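Local coordinates for ErfK/YbiS/YcfS/YnhG family protein (Xylanimonas cellulosilytica, PDB 4LPQ) that probably acts as a peptidoglycan L,D-transpeptidase in cell-wall biogenesis, the piece here comprising a putative peptidoglycan-binding domain and the catalytic domain, at residues F135-Q140 with W196-G201. Residues are numbered along the deposited sequence; the frame is centred on the assembly and turned at random. Where two conformers were deposited one is given.
Sequences FAVYMQ and WGMPIG
Chi1 of 176° at Val137 sets CG1 opposite the backbone N, toward Ile200, and leaves CG2 for Met198, while in Ile200 CG1 lies opposite the carbonyl carbon and carries CD1 across to the valine. CG2 touches CE of the selenomethionine Met198 at 3.7 Å, at the end of a fully extended, flexible chain that also reaches Leu192 and Val88. CG1 packs on Ile200 CD1, again at 3.7 Å, the side chains crossing at about a right angle. In the conformer described, one of two modelled for Ile200, that methyl also meets Met139 CA (3.6 Å) and Gln140 CG (3.8 Å). Beyond CG the Gln140 chain runs extended, and OE1 is hydrogen-bonded to Lys158 NZ, which also binds Met198 O. Shortening Gln140 to an alanine is likely to remove the wall beside the Ile200 methyl and leave Lys158 with one acceptor fewer. Gly201 N donates to Val137 O (2.8 Å, 158° at the hydrogen); a side chain at Gly201 would jam against Ile200 O, which calls for glycine. Methyl contacts thus fasten the loop after helix 186-196 on buried Val137 and Met198, with Ile200 at the exposed rim, while Lys158 and one backbone bond add polar ties to strand 133-140.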
loop_
_atom_site.group_PDB
_atom_site.type_symbol
_atom_site.label_atom_id
_atom_site.label_comp_id
_atom_site.label_asym_id
_atom_site.label_seq_id
_atom_site.Cartn_x
_atom_site.Cartn_y
_atom_site.Cartn_z
ATOM N N PHE A 135 -9.519 -15.174 0.319
ATOM C CA PHE A 135 -9.053 -15.738 -0.927
ATOM C C PHE A 135 -7.627 -16.252 -0.775
ATOM O O PHE A 135 -7.089 -16.289 0.364
ATOM C CB PHE A 135 -9.117 -14.677 -2.039
ATOM C CG PHE A 135 -10.451 -14.111 -2.207
ATOM C CD1 PHE A 135 -11.482 -14.792 -2.804
ATOM C CD2 PHE A 135 -10.767 -12.790 -1.785
ATOM C CE1 PHE A 135 -12.771 -14.248 -2.897
ATOM C CE2 PHE A 135 -12.026 -12.268 -1.947
ATOM C CZ PHE A 135 -13.039 -12.992 -2.503
ATOM N N ALA A 136 -6.980 -16.693 -1.833
ATOM C CA ALA A 136 -5.616 -17.175 -1.783
ATOM C C ALA A 136 -4.958 -16.908 -3.131
ATOM O O ALA A 136 -5.584 -16.968 -4.161
ATOM C CB ALA A 136 -5.593 -18.692 -1.484
ATOM N N VAL A 137 -3.653 -16.627 -3.067
ATOM C CA VAL A 137 -2.869 -16.538 -4.274
ATOM C C VAL A 137 -2.923 -17.873 -5.008
ATOM O O VAL A 137 -2.574 -18.911 -4.392
ATOM C CB VAL A 137 -1.406 -16.145 -3.981
ATOM C CG1 VAL A 137 -0.580 -16.139 -5.231
ATOM C CG2 VAL A 137 -1.335 -14.806 -3.237
ATOM N N TYR A 138 -3.329 -17.856 -6.263
ATOM C CA TYR A 138 -3.476 -19.110 -7.017
ATOM C C TYR A 138 -2.590 -19.172 -8.253
ATOM O O TYR A 138 -2.356 -20.239 -8.833
ATOM C CB TYR A 138 -4.930 -19.415 -7.405
ATOM C CG TYR A 138 -5.472 -18.541 -8.523
ATOM C CD1 TYR A 138 -6.060 -17.302 -8.257
ATOM C CD2 TYR A 138 -5.402 -18.959 -9.820
ATOM C CE1 TYR A 138 -6.530 -16.535 -9.324
ATOM C CE2 TYR A 138 -5.877 -18.246 -10.852
ATOM C CZ TYR A 138 -6.420 -17.007 -10.621
ATOM O OH TYR A 138 -6.835 -16.298 -11.666
HETATM N N MSE A 139 -2.142 -18.000 -8.677
HETATM C CA MSE A 139 -1.173 -17.830 -9.813
HETATM C C MSE A 139 -0.389 -16.574 -9.744
HETATM O O MSE A 139 -0.839 -15.672 -9.010
HETATM C CB MSE A 139 -1.994 -17.962 -11.103
HETATM C CG MSE A 139 -1.167 -17.695 -12.428
HETATM SE SE MSE A 139 -2.166 -17.815 -14.067
HETATM C CE MSE A 139 -3.692 -17.587 -13.093
ATOM N N GLN A 140 0.715 -16.479 -10.417
ATOM C CA GLN A 140 1.495 -15.294 -10.414
ATOM C C GLN A 140 2.180 -15.217 -11.765
ATOM O O GLN A 140 2.367 -16.242 -12.401
ATOM C CB GLN A 140 2.393 -15.236 -9.223
ATOM C CG GLN A 140 3.423 -16.334 -9.226
ATOM C CD GLN A 140 4.098 -16.448 -7.871
ATOM O OE1 GLN A 140 3.579 -15.999 -6.893
ATOM N NE2 GLN A 140 5.218 -16.992 -7.822
ATOM N N TRP A 196 10.032 -10.892 1.668
ATOM C CA TRP A 196 9.008 -11.507 2.511
ATOM C C TRP A 196 8.671 -12.921 2.076
ATOM O O TRP A 196 8.772 -13.859 2.871
ATOM C CB TRP A 196 7.752 -10.635 2.616
ATOM C CG TRP A 196 6.857 -11.018 3.669
ATOM C CD1 TRP A 196 7.151 -11.149 4.969
ATOM C CD2 TRP A 196 5.443 -11.171 3.576
ATOM N NE1 TRP A 196 6.046 -11.467 5.706
ATOM C CE2 TRP A 196 4.970 -11.454 4.878
ATOM C CE3 TRP A 196 4.520 -11.222 2.509
ATOM C CZ2 TRP A 196 3.636 -11.699 5.137
ATOM C CZ3 TRP A 196 3.207 -11.402 2.735
ATOM C CH2 TRP A 196 2.752 -11.638 3.996
ATOM N N GLY A 197 8.275 -13.074 0.832
ATOM C CA GLY A 197 7.793 -14.270 0.238
ATOM C C GLY A 197 6.298 -14.351 0.424
ATOM O O GLY A 197 5.760 -14.241 1.530
HETATM N N MSE A 198 5.629 -14.562 -0.693
HETATM C CA MSE A 198 4.154 -14.611 -0.749
HETATM C C MSE A 198 3.833 -15.698 -1.746
HETATM O O MSE A 198 3.351 -15.459 -2.855
HETATM C CB MSE A 198 3.697 -13.190 -1.215
HETATM C CG MSE A 198 2.245 -13.026 -1.248
HETATM SE SE MSE A 198 1.932 -11.130 -1.808
HETATM C CE MSE A 198 0.059 -11.512 -2.324
ATOM N N PRO A 199 4.078 -16.968 -1.347
ATOM C CA PRO A 199 3.984 -18.013 -2.344
ATOM C C PRO A 199 2.588 -18.369 -2.728
ATOM O O PRO A 199 1.609 -17.963 -2.054
ATOM C CB PRO A 199 4.628 -19.251 -1.632
ATOM C CG PRO A 199 4.457 -18.908 -0.170
ATOM C CD PRO A 199 4.654 -17.423 -0.072
ATOM N N ILE A 200 2.426 -19.136 -3.793
ATOM C CA ILE A 200 1.159 -19.698 -4.150
ATOM C C ILE A 200 0.564 -20.348 -2.864
ATOM O O ILE A 200 1.264 -21.063 -2.141
ATOM C CB ILE A 200 1.356 -20.641 -5.375
ATOM C CG1 ILE A 200 2.018 -19.911 -6.631
ATOM C CG2 ILE A 200 0.031 -21.341 -5.710
ATOM C CD1 ILE A 200 1.169 -18.675 -7.195
ATOM N N GLY A 201 -0.704 -20.094 -2.639
ATOM C CA GLY A 201 -1.434 -20.610 -1.516
ATOM C C GLY A 201 -1.604 -19.602 -0.388
ATOM O O GLY A 201 -2.396 -19.814 0.529
#